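CRISPR-associated endonuclease Cas1 (Thermotoga maritima, PDB 4XTK) probably acts as a metal-dependent double-stranded DNA endonuclease in CRISPR adaptive immunity and forms homodimers that join Cas2 in a heterotetramer. Local coordinates at residues S168-E173 and R245-L250; E236-A241 and V299-L304. One frame throughout, in Å; residues are numbered along the deposited sequence.

Overall arrangement
Both contacts use helix 230-252, each on a different part of it. The centre of interaction 2 lies about 8 Å from that of the chain, the centre of interaction 1 about 24 Å; they are 19 Å apart. In interaction 1 the later part of the helix meets the loop between helices 148-166 and 188-208, wholly through aliphatic and aromatic carbon, and although peripheral its touching residues are mostly buried. Interaction 2 sets the middle of the helix against the start of helix 301-316, adding a methionine sulfur at the edge of a phenylalanine ring, while within 236-241 Lys239 pairs with Glu236, by similarity a manganese ligand. Arg245 N and Pro240 O, a probable hydrogen bond, join the two along the helix.

Interaction 1 of 2, residues S168-E173 and R245-L250; sequences SLVSDE and RLFLNL
Leu248 reaches from helix 230-252 to both Leu169 and Val170 of the loop, spending one methyl branch on the first and sharing the other between the two. Its CD1 meets the branch end of Leu169, CD1, at 3.7 Å, while its CD2 sits 3.9 Å from Val170 CG2 and equally close to Leu169 CB. The leucine CG is anti to the carbonyl carbon (chi1 -75°), and the second torsion (chi2 178°) extends CD1 toward Leu169 CD1, with CD2 branching off to Val170 CG2 and Leu169 CB. Val170 answers with a single methyl: CG2, which lies anti to its own carbonyl carbon, is shared between Leu248 CD2 and the Phe247 ring, 4.0 Å from the ring atom CE2. The valine and phenylalanine side chains run at about a right angle to each other. Val170, Phe247 and Leu248 are buried. Phe247 also rests on Ala189, Leu192 and Ile193 of helix 188-208, and Leu248 on Phe124 of helix 103-127. On the looser side, Leu169 is partly exposed and lies against Arg128 and Val130. No hydrogen bond joins the two segments; a polar tie nearby comes from Asn252, farther along the same helix, whose ND2 bonds to Leu169 O. This is an apolar seam of the helical Cas1 domain, where the loop leading from helix 148-166 to helix 188-208 folds over the later turns of helix 230-252, away from the predicted metal ligands.

Interaction 2 of 2, residues E236-A241 and V299-L304; sequences ELFKPA and VSMRSL
Glu236 OE1, two residues before the Phe238 ring that meets Met301 and Leu304, is gripped by two cations: Lys239 NZ at 3.3 Å, a salt bridge with a weak hydrogen bond, and Arg159 NH2 from helix 148-166. Glu236 is, by similarity, a manganese ligand together with Glu155 and His221, and the two cations probably help to position its carboxylate. Phe238 points instead to helix 301-316. Met301 brings its sulfur to the ring edge: SD lies 4.2 Å from Phe238 CD1, and the line to it from the ring centroid is 80° off the ring normal, a Met-aromatic contact. The methionine chain leaves with CG anti to the backbone N (chi1 -156°), then bends at its next two torsions, which brings CE to Ala241 CB at 4.0 Å. Farther round the same ring, Leu304 CB approaches Phe238 CE1 at 3.7 Å, and the backbone Leu304 O lies 3.6 Å from Phe238 CZ. Leu200 of helix 188-208 and Ile305 and Glu308 of helix 301-316 also touch the ring, so that Phe238 of helix 230-252 is packed against helices 188-208 and 301-316 of the Cas1 helical domain. The helix that offers Met301 and Leu304 starts directly after strand 297-300: Ser300 is its N-cap, and Ser303 N donates to Ser300 OG over 3.3 Å with a bent N-H...O angle of 144°.

Interaction 1 of 2, residues S168-E173 and R245-L250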
loop_
_atom_site.group_PDB
_atom_site.type_symbol
_atom_site.label_atom_id
_atom_site.label_comp_id
_atom_site.label_asym_id
_atom_site.label_seq_id
_atom_site.Cartn_x
_atom_site.Cartn_y
_atom_site.Cartn_z
ATOM N N SER E 168 33.586 25.517 10.170
ATOM C CA SER E 168 34.509 26.111 11.133
ATOM C C SER E 168 34.841 25.124 12.252
ATOM O O SER E 168 35.738 25.364 13.059
ATOM C CB SER E 168 33.933 27.405 11.713
ATOM O OG SER E 168 32.735 27.175 12.431
ATOM N N LEU E 169 34.113 24.012 12.290
ATOM C CA LEU E 169 34.351 22.962 13.274
ATOM C C LEU E 169 35.233 21.849 12.722
ATOM O O LEU E 169 35.597 20.923 13.444
ATOM C CB LEU E 169 33.020 22.376 13.746
ATOM C CG LEU E 169 32.125 23.365 14.487
ATOM C CD1 LEU E 169 30.754 22.767 14.718
ATOM C CD2 LEU E 169 32.772 23.777 15.803
ATOM N N VAL E 170 35.578 21.947 11.442
ATOM C CA VAL E 170 36.362 20.910 10.783
ATOM C C VAL E 170 37.840 21.281 10.715
ATOM O O VAL E 170 38.215 22.271 10.093
ATOM C CB VAL E 170 35.850 20.640 9.365
ATOM C CG1 VAL E 170 36.746 19.631 8.675
ATOM C CG2 VAL E 170 34.427 20.148 9.413
ATOM N N SER E 171 38.674 20.474 11.359
ATOM C CA SER E 171 40.101 20.753 11.444
ATOM C C SER E 171 40.827 20.549 10.113
ATOM O O SER E 171 41.530 21.445 9.638
ATOM C CB SER E 171 40.730 19.877 12.525
ATOM O OG SER E 171 39.902 19.842 13.674
ATOM N N ASP E 172 40.662 19.371 9.519
ATOM C CA ASP E 172 41.311 19.065 8.250
ATOM C C ASP E 172 40.517 19.664 7.092
ATOM O O ASP E 172 39.361 19.300 6.872
ATOM C CB ASP E 172 41.451 17.554 8.074
ATOM C CG ASP E 172 42.470 17.179 7.018
ATOM O OD1 ASP E 172 42.873 18.065 6.234
ATOM O OD2 ASP E 172 42.862 15.994 6.967
ATOM N N GLU E 173 41.137 20.566 6.337
ATOM C CA GLU E 173 40.392 21.286 5.314
ATOM C C GLU E 173 40.093 20.413 4.098
ATOM O O GLU E 173 39.188 20.727 3.324
ATOM C CB GLU E 173 41.122 22.565 4.893
ATOM C CG GLU E 173 42.627 22.549 5.050
ATOM C CD GLU E 173 43.259 23.873 4.643
ATOM O OE1 GLU E 173 43.731 24.606 5.540
ATOM O OE2 GLU E 173 43.287 24.181 3.431
ATOM N N ARG E 245 26.113 15.632 13.184
ATOM C CA ARG E 245 26.842 15.201 14.366
ATOM C C ARG E 245 27.771 14.042 14.019
ATOM O O ARG E 245 28.926 14.002 14.443
ATOM C CB ARG E 245 25.876 14.792 15.480
ATOM C CG ARG E 245 26.536 14.031 16.625
ATOM C CD ARG E 245 25.671 14.067 17.872
ATOM N NE ARG E 245 25.463 15.435 18.345
ATOM C CZ ARG E 245 24.284 15.936 18.701
ATOM N NH1 ARG E 245 23.193 15.179 18.640
ATOM N NH2 ARG E 245 24.195 17.194 19.119
ATOM N N LEU E 246 27.256 13.112 13.224
ATOM C CA LEU E 246 28.018 11.948 12.803
ATOM C C LEU E 246 29.181 12.352 11.900
ATOM O O LEU E 246 30.285 11.823 12.020
ATOM C CB LEU E 246 27.102 10.963 12.086
ATOM C CG LEU E 246 27.561 9.522 11.945
ATOM C CD1 LEU E 246 27.849 8.947 13.317
ATOM C CD2 LEU E 246 26.478 8.729 11.236
ATOM N N PHE E 247 28.926 13.300 11.003
ATOM C CA PHE E 247 29.942 13.766 10.061
ATOM C C PHE E 247 31.126 14.405 10.775
ATOM O O PHE E 247 32.280 14.090 10.482
ATOM C CB PHE E 247 29.336 14.756 9.061
ATOM C CG PHE E 247 30.343 15.667 8.432
ATOM C CD1 PHE E 247 31.251 15.183 7.504
ATOM C CD2 PHE E 247 30.389 17.010 8.773
ATOM C CE1 PHE E 247 32.192 16.023 6.931
ATOM C CE2 PHE E 247 31.328 17.857 8.199
ATOM C CZ PHE E 247 32.227 17.362 7.277
ATOM N N LEU E 248 30.829 15.304 11.708
ATOM C CA LEU E 248 31.860 15.961 12.505
ATOM C C LEU E 248 32.648 14.948 13.338
ATOM O O LEU E 248 33.878 14.911 13.296
ATOM C CB LEU E 248 31.239 17.018 13.424
ATOM C CG LEU E 248 30.763 18.339 12.812
ATOM C CD1 LEU E 248 30.144 19.228 13.884
ATOM C CD2 LEU E 248 31.900 19.058 12.107
ATOM N N ASN E 249 31.927 14.128 14.093
ATOM C CA ASN E 249 32.558 13.165 14.983
ATOM C C ASN E 249 33.489 12.215 14.244
ATOM O O ASN E 249 34.595 11.943 14.703
ATOM C CB ASN E 249 31.496 12.369 15.742
ATOM C CG ASN E 249 30.801 13.196 16.804
ATOM O OD1 ASN E 249 31.100 14.379 16.979
ATOM N ND2 ASN E 249 29.861 12.582 17.511
ATOM N N LEU E 250 33.053 11.730 13.089
ATOM C CA LEU E 250 33.837 10.739 12.363
ATOM C C LEU E 250 35.087 11.325 11.685
ATOM O O LEU E 250 36.145 10.691 11.698
ATOM C CB LEU E 250 32.948 10.030 11.337
ATOM C CG LEU E 250 31.945 9.061 11.981
ATOM C CD1 LEU E 250 31.054 8.401 10.940
ATOM C CD2 LEU E 250 32.659 8.007 12.822
#

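Interaction 2 of 2, residues E236-A241 and V299-L304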
loop_
_atom_site.group_PDB
_atom_site.type_symbol
_atom_site.label_atom_id
_atom_site.label_comp_id
_atom_site.label_asym_id
_atom_site.label_seq_id
_atom_site.Cartn_x
_atom_site.Cartn_y
_atom_site.Cartn_z
ATOM N N GLU E 236 14.345 16.804 7.219
ATOM C CA GLU E 236 14.940 18.132 7.351
ATOM C C GLU E 236 15.169 18.509 8.814
ATOM O O GLU E 236 16.072 19.279 9.133
ATOM C CB GLU E 236 14.064 19.192 6.673
ATOM C CG GLU E 236 13.841 18.992 5.176
ATOM C CD GLU E 236 15.062 19.314 4.316
ATOM O OE1 GLU E 236 16.186 19.390 4.854
ATOM O OE2 GLU E 236 14.889 19.494 3.086
ATOM N N LEU E 237 14.354 17.950 9.698
ATOM C CA LEU E 237 14.446 18.257 11.117
ATOM C C LEU E 237 15.629 17.565 11.775
ATOM O O LEU E 237 16.195 18.066 12.746
ATOM C CB LEU E 237 13.160 17.848 11.838
ATOM C CG LEU E 237 11.963 18.801 11.824
ATOM C CD1 LEU E 237 11.378 18.956 10.429
ATOM C CD2 LEU E 237 10.904 18.320 12.805
ATOM N N PHE E 238 15.943 16.370 11.291
ATOM C CA PHE E 238 16.906 15.516 11.970
ATOM C C PHE E 238 18.298 15.469 11.349
ATOM O O PHE E 238 19.174 14.756 11.847
ATOM C CB PHE E 238 16.306 14.122 12.087
ATOM C CG PHE E 238 14.999 14.115 12.806
ATOM C CD1 PHE E 238 14.960 14.035 14.185
ATOM C CD2 PHE E 238 13.806 14.250 12.111
ATOM C CE1 PHE E 238 13.758 14.058 14.859
ATOM C CE2 PHE E 238 12.605 14.273 12.773
ATOM C CZ PHE E 238 12.579 14.179 14.151
ATOM N N LYS E 239 18.498 16.217 10.271
ATOM C CA LYS E 239 19.788 16.238 9.587
ATOM C C LYS E 239 20.953 16.688 10.498
ATOM O O LYS E 239 22.031 16.083 10.465
ATOM C CB LYS E 239 19.709 17.121 8.333
ATOM C CG LYS E 239 19.171 16.405 7.100
ATOM C CD LYS E 239 18.953 17.353 5.915
ATOM C CE LYS E 239 18.617 16.557 4.652
ATOM N NZ LYS E 239 18.388 17.417 3.465
ATOM N N PRO E 240 20.756 17.754 11.300
ATOM C CA PRO E 240 21.850 18.097 12.218
ATOM C C PRO E 240 22.183 17.041 13.282
ATOM O O PRO E 240 23.354 16.685 13.422
ATOM C CB PRO E 240 21.345 19.378 12.893
ATOM C CG PRO E 240 20.392 19.960 11.927
ATOM C CD PRO E 240 19.715 18.797 11.282
ATOM N N ALA E 241 21.179 16.533 13.991
ATOM C CA ALA E 241 21.427 15.675 15.155
ATOM C C ALA E 241 21.917 14.288 14.761
ATOM O O ALA E 241 22.662 13.654 15.506
ATOM C CB ALA E 241 20.174 15.560 16.007
ATOM N N VAL E 299 14.721 10.458 25.155
ATOM C CA VAL E 299 14.180 9.603 24.115
ATOM C C VAL E 299 15.253 9.366 23.058
ATOM O O VAL E 299 16.166 10.181 22.888
ATOM C CB VAL E 299 12.917 10.223 23.472
ATOM C CG1 VAL E 299 11.783 10.265 24.477
ATOM C CG2 VAL E 299 13.212 11.625 22.945
ATOM N N SER E 300 15.156 8.236 22.369
ATOM C CA SER E 300 16.063 7.941 21.271
ATOM C C SER E 300 15.699 8.815 20.083
ATOM O O SER E 300 14.581 9.325 20.001
ATOM C CB SER E 300 15.995 6.463 20.885
ATOM O OG SER E 300 14.705 6.127 20.400
ATOM N N MET E 301 16.643 8.990 19.168
ATOM C CA MET E 301 16.387 9.780 17.978
ATOM C C MET E 301 15.297 9.138 17.124
ATOM O O MET E 301 14.518 9.832 16.472
ATOM C CB MET E 301 17.665 9.953 17.158
ATOM C CG MET E 301 17.643 11.173 16.258
ATOM S SD MET E 301 17.498 12.694 17.212
ATOM C CE MET E 301 18.927 12.563 18.276
ATOM N N ARG E 302 15.240 7.809 17.137
ATOM C CA ARG E 302 14.217 7.093 16.381
ATOM C C ARG E 302 12.840 7.406 16.942
ATOM O O ARG E 302 11.860 7.456 16.207
ATOM C CB ARG E 302 14.467 5.585 16.407
ATOM C CG ARG E 302 13.454 4.785 15.603
ATOM C CD ARG E 302 13.726 3.288 15.654
ATOM N NE ARG E 302 14.947 2.917 14.943
ATOM C CZ ARG E 302 16.113 2.670 15.531
ATOM N NH1 ARG E 302 16.224 2.753 16.852
ATOM N NH2 ARG E 302 17.169 2.337 14.799
ATOM N N SER E 303 12.768 7.618 18.252
ATOM C CA SER E 303 11.504 7.980 18.870
ATOM C C SER E 303 11.133 9.411 18.517
ATOM O O SER E 303 9.962 9.708 18.297
ATOM C CB SER E 303 11.566 7.797 20.384
ATOM O OG SER E 303 11.488 6.422 20.718
ATOM N N LEU E 304 12.130 10.289 18.451
ATOM C CA LEU E 304 11.896 11.680 18.073
ATOM C C LEU E 304 11.284 11.778 16.680
ATOM O O LEU E 304 10.376 12.583 16.447
ATOM C CB LEU E 304 13.192 12.492 18.130
ATOM C CG LEU E 304 13.574 13.108 19.478
ATOM C CD1 LEU E 304 14.731 14.074 19.303
ATOM C CD2 LEU E 304 12.389 13.805 20.127
#